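Local structure of ethylbenzene dehydrogenase beta-subunit (Aromatoleum aromaticum, 2IVF) at residues Trp42-Asn55 against Tyr200-Cys214. The protein is the iron-sulfur subunit of a multi-subunit dehydrogenase, a ferredoxin-like protein that carries four iron-sulfur clusters, three 4Fe-4S and one 3Fe-4S. Sequence-based numbering, arbitrary orientation.
Sequences WTKRPGTEHMRWNN and YFNPVSQTSEKCILC. With SF4 (iron/sulfur cluster), chain U.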
loop_
_atom_site.group_PDB
_atom_site.type_symbol
_atom_site.label_atom_id
_atom_site.label_comp_id
_atom_site.label_asym_id
_atom_site.label_seq_id
_atom_site.Cartn_x
_atom_site.Cartn_y
_atom_site.Cartn_z
ATOM N N TRP B 42 -18.330 7.796 5.482
ATOM C CA TRP B 42 -19.616 7.233 5.853
ATOM C C TRP B 42 -19.626 6.123 6.878
ATOM O O TRP B 42 -20.670 5.927 7.525
ATOM C CB TRP B 42 -20.399 6.733 4.625
ATOM C CG TRP B 42 -20.413 7.707 3.511
ATOM C CD1 TRP B 42 -19.808 7.546 2.312
ATOM C CD2 TRP B 42 -20.997 9.019 3.490
ATOM N NE1 TRP B 42 -19.987 8.662 1.529
ATOM C CE2 TRP B 42 -20.725 9.573 2.223
ATOM C CE3 TRP B 42 -21.729 9.779 4.416
ATOM C CZ2 TRP B 42 -21.125 10.860 1.864
ATOM C CZ3 TRP B 42 -22.148 11.048 4.049
ATOM C CH2 TRP B 42 -21.849 11.574 2.791
ATOM N N THR B 43 -18.565 5.339 6.997
ATOM C CA THR B 43 -18.719 4.090 7.746
ATOM C C THR B 43 -17.682 3.905 8.822
ATOM O O THR B 43 -17.117 2.834 8.984
ATOM C CB THR B 43 -18.817 2.816 6.827
ATOM O OG1 THR B 43 -17.648 2.685 6.010
ATOM C CG2 THR B 43 -20.020 2.923 5.937
ATOM N N LYS B 44 -17.503 4.951 9.595
ATOM C CA LYS B 44 -16.777 4.879 10.848
ATOM C C LYS B 44 -17.662 5.105 12.081
ATOM O O LYS B 44 -17.168 5.175 13.195
ATOM C CB LYS B 44 -15.609 5.867 10.813
ATOM C CG LYS B 44 -14.505 5.357 9.977
ATOM C CD LYS B 44 -13.414 6.386 9.714
ATOM C CE LYS B 44 -12.703 6.857 10.930
ATOM N NZ LYS B 44 -11.684 7.884 10.517
ATOM N N ARG B 45 -18.966 5.240 11.867
ATOM C CA ARG B 45 -19.943 5.372 12.930
ATOM C C ARG B 45 -20.166 4.029 13.621
ATOM O O ARG B 45 -20.063 2.993 12.971
ATOM C CB ARG B 45 -21.272 5.835 12.323
ATOM C CG ARG B 45 -21.207 7.204 11.687
ATOM C CD ARG B 45 -22.498 7.570 11.006
ATOM N NE ARG B 45 -22.575 6.955 9.699
ATOM C CZ ARG B 45 -23.453 6.017 9.354
ATOM N NH1 ARG B 45 -24.377 5.592 10.210
ATOM N NH2 ARG B 45 -23.408 5.524 8.133
ATOM N N PRO B 46 -20.438 4.026 14.936
ATOM C CA PRO B 46 -20.748 2.756 15.627
ATOM C C PRO B 46 -21.834 1.966 14.896
ATOM O O PRO B 46 -22.863 2.525 14.508
ATOM C CB PRO B 46 -21.227 3.210 17.014
ATOM C CG PRO B 46 -20.618 4.551 17.212
ATOM C CD PRO B 46 -20.441 5.171 15.865
ATOM N N GLY B 47 -21.580 0.692 14.675
ATOM C CA GLY B 47 -22.503 -0.147 13.956
ATOM C C GLY B 47 -22.319 -0.186 12.445
ATOM O O GLY B 47 -22.998 -0.950 11.800
ATOM N N THR B 48 -21.395 0.609 11.880
ATOM C CA THR B 48 -21.107 0.615 10.414
ATOM C C THR B 48 -19.682 0.123 10.085
ATOM O O THR B 48 -19.297 0.029 8.925
ATOM C CB THR B 48 -21.233 2.026 9.845
ATOM O OG1 THR B 48 -20.179 2.852 10.381
ATOM C CG2 THR B 48 -22.658 2.660 10.165
ATOM N N GLU B 49 -18.910 -0.185 11.123
ATOM C CA GLU B 49 -17.482 -0.428 10.964
ATOM C C GLU B 49 -17.172 -1.605 10.074
ATOM O O GLU B 49 -16.179 -1.591 9.367
ATOM C CB GLU B 49 -16.842 -0.662 12.341
ATOM C CG GLU B 49 -16.955 0.500 13.281
ATOM C CD GLU B 49 -17.992 0.306 14.367
ATOM O OE1 GLU B 49 -19.045 -0.340 14.111
ATOM O OE2 GLU B 49 -17.731 0.812 15.477
ATOM N N HIS B 50 -18.016 -2.629 10.110
ATOM C CA HIS B 50 -17.896 -3.753 9.208
ATOM C C HIS B 50 -18.315 -3.465 7.766
ATOM O O HIS B 50 -18.091 -4.288 6.918
ATOM C CB HIS B 50 -18.756 -4.910 9.685
ATOM C CG HIS B 50 -20.231 -4.617 9.702
ATOM N ND1 HIS B 50 -20.810 -3.790 10.636
ATOM C CD2 HIS B 50 -21.229 -4.994 8.861
ATOM C CE1 HIS B 50 -22.116 -3.712 10.402
ATOM N NE2 HIS B 50 -22.399 -4.453 9.346
ATOM N N MET B 51 -19.013 -2.354 7.526
ATOM C CA MET B 51 -19.585 -2.114 6.222
ATOM C C MET B 51 -18.553 -1.543 5.296
ATOM O O MET B 51 -17.937 -0.502 5.598
ATOM C CB MET B 51 -20.720 -1.125 6.326
ATOM C CG MET B 51 -21.811 -1.499 7.304
ATOM S SD MET B 51 -23.057 -0.187 7.346
ATOM C CE MET B 51 -24.252 -0.845 8.532
ATOM N N ARG B 52 -18.372 -2.212 4.160
ATOM C CA ARG B 52 -17.552 -1.711 3.059
ATOM C C ARG B 52 -18.464 -1.495 1.894
ATOM O O ARG B 52 -18.573 -2.328 0.987
ATOM C CB ARG B 52 -16.412 -2.694 2.721
ATOM C CG ARG B 52 -15.277 -2.648 3.708
ATOM C CD ARG B 52 -15.535 -3.602 4.871
ATOM N NE ARG B 52 -14.416 -3.606 5.818
ATOM C CZ ARG B 52 -14.358 -4.402 6.866
ATOM N NH1 ARG B 52 -15.358 -5.216 7.131
ATOM N NH2 ARG B 52 -13.310 -4.387 7.673
ATOM N N TRP B 53 -19.161 -0.369 1.945
ATOM C CA TRP B 53 -20.136 -0.028 0.910
ATOM C C TRP B 53 -19.423 -0.017 -0.423
ATOM O O TRP B 53 -19.948 -0.523 -1.386
ATOM C CB TRP B 53 -20.779 1.312 1.148
ATOM C CG TRP B 53 -21.600 1.456 2.374
ATOM C CD1 TRP B 53 -22.089 0.467 3.193
ATOM C CD2 TRP B 53 -22.134 2.687 2.875
ATOM N NE1 TRP B 53 -22.862 1.012 4.159
ATOM C CE2 TRP B 53 -22.924 2.370 3.991
ATOM C CE3 TRP B 53 -22.029 4.027 2.469
ATOM C CZ2 TRP B 53 -23.556 3.338 4.746
ATOM C CZ3 TRP B 53 -22.680 4.977 3.178
ATOM C CH2 TRP B 53 -23.451 4.637 4.311
ATOM N N ASN B 54 -18.207 0.529 -0.467
ATOM C CA ASN B 54 -17.328 0.304 -1.572
ATOM C C ASN B 54 -16.397 -0.784 -1.123
ATOM O O ASN B 54 -15.734 -0.668 -0.073
ATOM C CB ASN B 54 -16.496 1.530 -1.951
ATOM C CG ASN B 54 -15.558 1.222 -3.089
ATOM O OD1 ASN B 54 -15.818 1.596 -4.216
ATOM N ND2 ASN B 54 -14.470 0.471 -2.805
ATOM N N ASN B 55 -16.412 -1.878 -1.873
ATOM C CA ASN B 55 -15.570 -3.002 -1.536
ATOM C C ASN B 55 -14.730 -3.430 -2.727
ATOM O O ASN B 55 -15.154 -3.316 -3.876
ATOM C CB ASN B 55 -16.388 -4.181 -0.999
ATOM C CG ASN B 55 -17.540 -4.523 -1.853
ATOM O OD1 ASN B 55 -18.653 -3.971 -1.666
ATOM N ND2 ASN B 55 -17.348 -5.450 -2.744
ATOM N N TYR B 200 -26.468 -3.664 4.387
ATOM C CA TYR B 200 -25.725 -4.113 5.549
ATOM C C TYR B 200 -26.429 -3.703 6.843
ATOM O O TYR B 200 -26.748 -2.541 7.041
ATOM C CB TYR B 200 -24.310 -3.499 5.578
ATOM C CG TYR B 200 -23.540 -3.700 4.304
ATOM C CD1 TYR B 200 -22.744 -4.817 4.136
ATOM C CD2 TYR B 200 -23.695 -2.829 3.236
ATOM C CE1 TYR B 200 -22.085 -5.051 2.913
ATOM C CE2 TYR B 200 -23.042 -3.050 2.022
ATOM C CZ TYR B 200 -22.236 -4.143 1.865
ATOM O OH TYR B 200 -21.578 -4.369 0.670
ATOM N N PHE B 201 -26.613 -4.653 7.737
ATOM C CA PHE B 201 -27.243 -4.374 8.996
ATOM C C PHE B 201 -26.309 -3.578 9.887
ATOM O O PHE B 201 -25.126 -3.883 9.975
ATOM C CB PHE B 201 -27.618 -5.661 9.699
ATOM C CG PHE B 201 -28.462 -5.466 10.912
ATOM C CD1 PHE B 201 -29.632 -4.705 10.864
ATOM C CD2 PHE B 201 -28.119 -6.076 12.097
ATOM C CE1 PHE B 201 -30.395 -4.542 11.982
ATOM C CE2 PHE B 201 -28.898 -5.946 13.208
ATOM C CZ PHE B 201 -30.047 -5.170 13.158
ATOM N N ASN B 202 -26.875 -2.570 10.541
ATOM C CA ASN B 202 -26.191 -1.784 11.585
ATOM C C ASN B 202 -26.805 -2.248 12.911
ATOM O O ASN B 202 -27.945 -1.930 13.232
ATOM C CB ASN B 202 -26.407 -0.300 11.334
ATOM C CG ASN B 202 -25.795 0.583 12.385
ATOM O OD1 ASN B 202 -25.690 0.204 13.542
ATOM N ND2 ASN B 202 -25.379 1.783 11.980
ATOM N N PRO B 203 -26.071 -3.069 13.655
ATOM C CA PRO B 203 -26.579 -3.635 14.886
ATOM C C PRO B 203 -26.684 -2.656 16.025
ATOM O O PRO B 203 -27.246 -3.001 17.042
ATOM C CB PRO B 203 -25.570 -4.734 15.211
ATOM C CG PRO B 203 -24.359 -4.355 14.558
ATOM C CD PRO B 203 -24.711 -3.526 13.360
ATOM N N VAL B 204 -26.111 -1.461 15.873
ATOM C CA VAL B 204 -26.263 -0.390 16.845
ATOM C C VAL B 204 -27.590 0.361 16.655
ATOM O O VAL B 204 -28.407 0.455 17.582
ATOM C CB VAL B 204 -25.036 0.532 16.783
ATOM C CG1 VAL B 204 -25.145 1.663 17.757
ATOM C CG2 VAL B 204 -23.767 -0.322 17.130
ATOM N N SER B 205 -27.818 0.893 15.465
ATOM C CA SER B 205 -29.116 1.496 15.152
ATOM C C SER B 205 -30.214 0.454 14.978
ATOM O O SER B 205 -31.385 0.775 15.108
ATOM C CB SER B 205 -29.014 2.319 13.870
ATOM O OG SER B 205 -28.565 1.515 12.781
ATOM N N GLN B 206 -29.835 -0.766 14.644
ATOM C CA GLN B 206 -30.775 -1.811 14.276
ATOM C C GLN B 206 -31.581 -1.417 13.056
ATOM O O GLN B 206 -32.762 -1.702 12.933
ATOM C CB GLN B 206 -31.634 -2.198 15.460
ATOM C CG GLN B 206 -30.811 -2.918 16.529
ATOM C CD GLN B 206 -31.628 -3.257 17.733
ATOM O OE1 GLN B 206 -32.365 -4.240 17.731
ATOM N NE2 GLN B 206 -31.524 -2.427 18.781
ATOM N N THR B 207 -30.901 -0.738 12.149
ATOM C CA THR B 207 -31.423 -0.468 10.819
ATOM C C THR B 207 -30.363 -1.034 9.900
ATOM O O THR B 207 -29.286 -1.442 10.360
ATOM C CB THR B 207 -31.540 1.057 10.537
ATOM O OG1 THR B 207 -30.223 1.634 10.599
ATOM C CG2 THR B 207 -32.515 1.762 11.514
ATOM N N SER B 208 -30.716 -1.118 8.631
ATOM C CA SER B 208 -29.775 -1.448 7.598
ATOM C C SER B 208 -29.368 -0.194 6.813
ATOM O O SER B 208 -30.120 0.773 6.669
ATOM C CB SER B 208 -30.351 -2.523 6.678
ATOM O OG SER B 208 -30.536 -3.750 7.389
ATOM N N GLU B 209 -28.125 -0.232 6.357
ATOM C CA GLU B 209 -27.540 0.853 5.637
ATOM C C GLU B 209 -26.877 0.327 4.370
ATOM O O GLU B 209 -26.656 -0.869 4.208
ATOM C CB GLU B 209 -26.503 1.528 6.495
ATOM C CG GLU B 209 -27.067 2.138 7.762
ATOM C CD GLU B 209 -26.171 3.180 8.327
ATOM O OE1 GLU B 209 -25.894 4.185 7.629
ATOM O OE2 GLU B 209 -25.773 3.029 9.490
ATOM N N LYS B 210 -26.520 1.259 3.502
ATOM C CA LYS B 210 -26.000 0.929 2.208
ATOM C C LYS B 210 -25.384 2.179 1.567
ATOM O O LYS B 210 -25.585 3.311 2.007
ATOM C CB LYS B 210 -27.175 0.436 1.327
ATOM C CG LYS B 210 -28.183 1.503 0.983
ATOM C CD LYS B 210 -29.277 1.007 0.075
ATOM C CE LYS B 210 -28.850 0.730 -1.340
ATOM N NZ LYS B 210 -28.132 1.894 -1.941
ATOM N N CYS B 211 -24.705 1.951 0.462
ATOM C CA CYS B 211 -24.217 3.033 -0.364
ATOM C C CYS B 211 -25.325 4.014 -0.655
ATOM O O CYS B 211 -26.400 3.631 -1.091
ATOM C CB CYS B 211 -23.631 2.452 -1.635
ATOM S SG CYS B 211 -23.235 3.561 -2.950
ATOM N N ILE B 212 -25.044 5.280 -0.366
ATOM C CA ILE B 212 -25.969 6.397 -0.589
ATOM C C ILE B 212 -25.630 7.201 -1.869
ATOM O O ILE B 212 -26.130 8.298 -2.103
ATOM C CB ILE B 212 -26.010 7.296 0.670
ATOM C CG1 ILE B 212 -24.639 7.936 0.967
ATOM C CG2 ILE B 212 -26.503 6.435 1.859
ATOM C CD1 ILE B 212 -24.704 9.132 1.975
ATOM N N LEU B 213 -24.832 6.587 -2.725
ATOM C CA LEU B 213 -24.195 7.242 -3.853
ATOM C C LEU B 213 -23.685 8.639 -3.473
ATOM O O LEU B 213 -23.742 9.561 -4.272
ATOM C CB LEU B 213 -25.086 7.282 -5.092
ATOM C CG LEU B 213 -24.439 6.683 -6.347
ATOM C CD1 LEU B 213 -25.437 6.679 -7.508
ATOM C CD2 LEU B 213 -23.120 7.388 -6.731
ATOM N N CYS B 214 -23.110 8.755 -2.264
ATOM C CA CYS B 214 -22.614 10.037 -1.765
ATOM C C CYS B 214 -23.554 11.199 -2.054
ATOM O O CYS B 214 -23.096 12.253 -2.459
ATOM C CB CYS B 214 -21.295 10.363 -2.417
ATOM S SG CYS B 214 -19.923 9.383 -1.821
HETATM FE FE1 SF4 U . -21.418 4.666 -2.357
HETATM FE FE2 SF4 U . -19.494 4.913 -0.585
HETATM FE FE3 SF4 U . -18.923 5.119 -3.204
HETATM FE FE4 SF4 U . -20.246 7.139 -2.016
HETATM S S1 SF4 U . -18.093 6.479 -1.576
HETATM S S2 SF4 U . -20.833 6.149 -3.981
HETATM S S3 SF4 U . -21.532 5.986 -0.454
HETATM S S4 SF4 U . -19.689 3.227 -2.055
HETATM O O HOH W 1 -21.939 -2.417 -1.185
#
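Trp-53 lies flat over the Lys-210 to Cys-211 backbone. Lys-210 O and Cys-211 N sit over one ring face, with Lys-210 O 3.4 Å from Trp-53 CZ2. Thr-43 CG2 covers the opposite face. The five-membered ring of Trp-53 runs nearly parallel to the Tyr-200 ring, at 29°, but the two are slid apart and barely overlap. A water links Trp-53 O to Tyr-200 OH. Trp-42 is held differently. Ile-212 CD1 stands 3.7 Å from the centroid of the six-membered ring of Trp-42, almost on the normal, a CH-pi contact. In the ring plane, Trp-42 NE1 donates to Cys-214 SG at 3.4 Å. That sulfur also binds an iron of the SF4 cluster, and Cys-211 SG binds another. Both cysteines belong to the 4Fe-4S dicluster domain; Trp-42, Trp-53, Asn-54 and Cys-38 of helix 33-42 help complete the pocket. Beyond the cluster, the 42-55 loop packs on the antiparallel hairpin of strands 199-202 and 207-210. Arg-45 bends at chi3 (-81°) and grips Glu-209 end-on: Arg-45 NH1 to Glu-209 OE2 at 3.0 Å, NH2 to OE1 at 2.9 Å. The guanidinium and carboxylate planes are 43° apart. Asn-202 ND2 also donates to OE2, and Tyr-68 of the alpha-subunit bonds to OE1. The extended Met-51 chain runs past Tyr-200 CB and brings Met-51 CE to 3.4 Å from Tyr-200 O. At the hairpin turn, Val-204 CG2 presses tightly on Gly-47 CA at 3.4 Å.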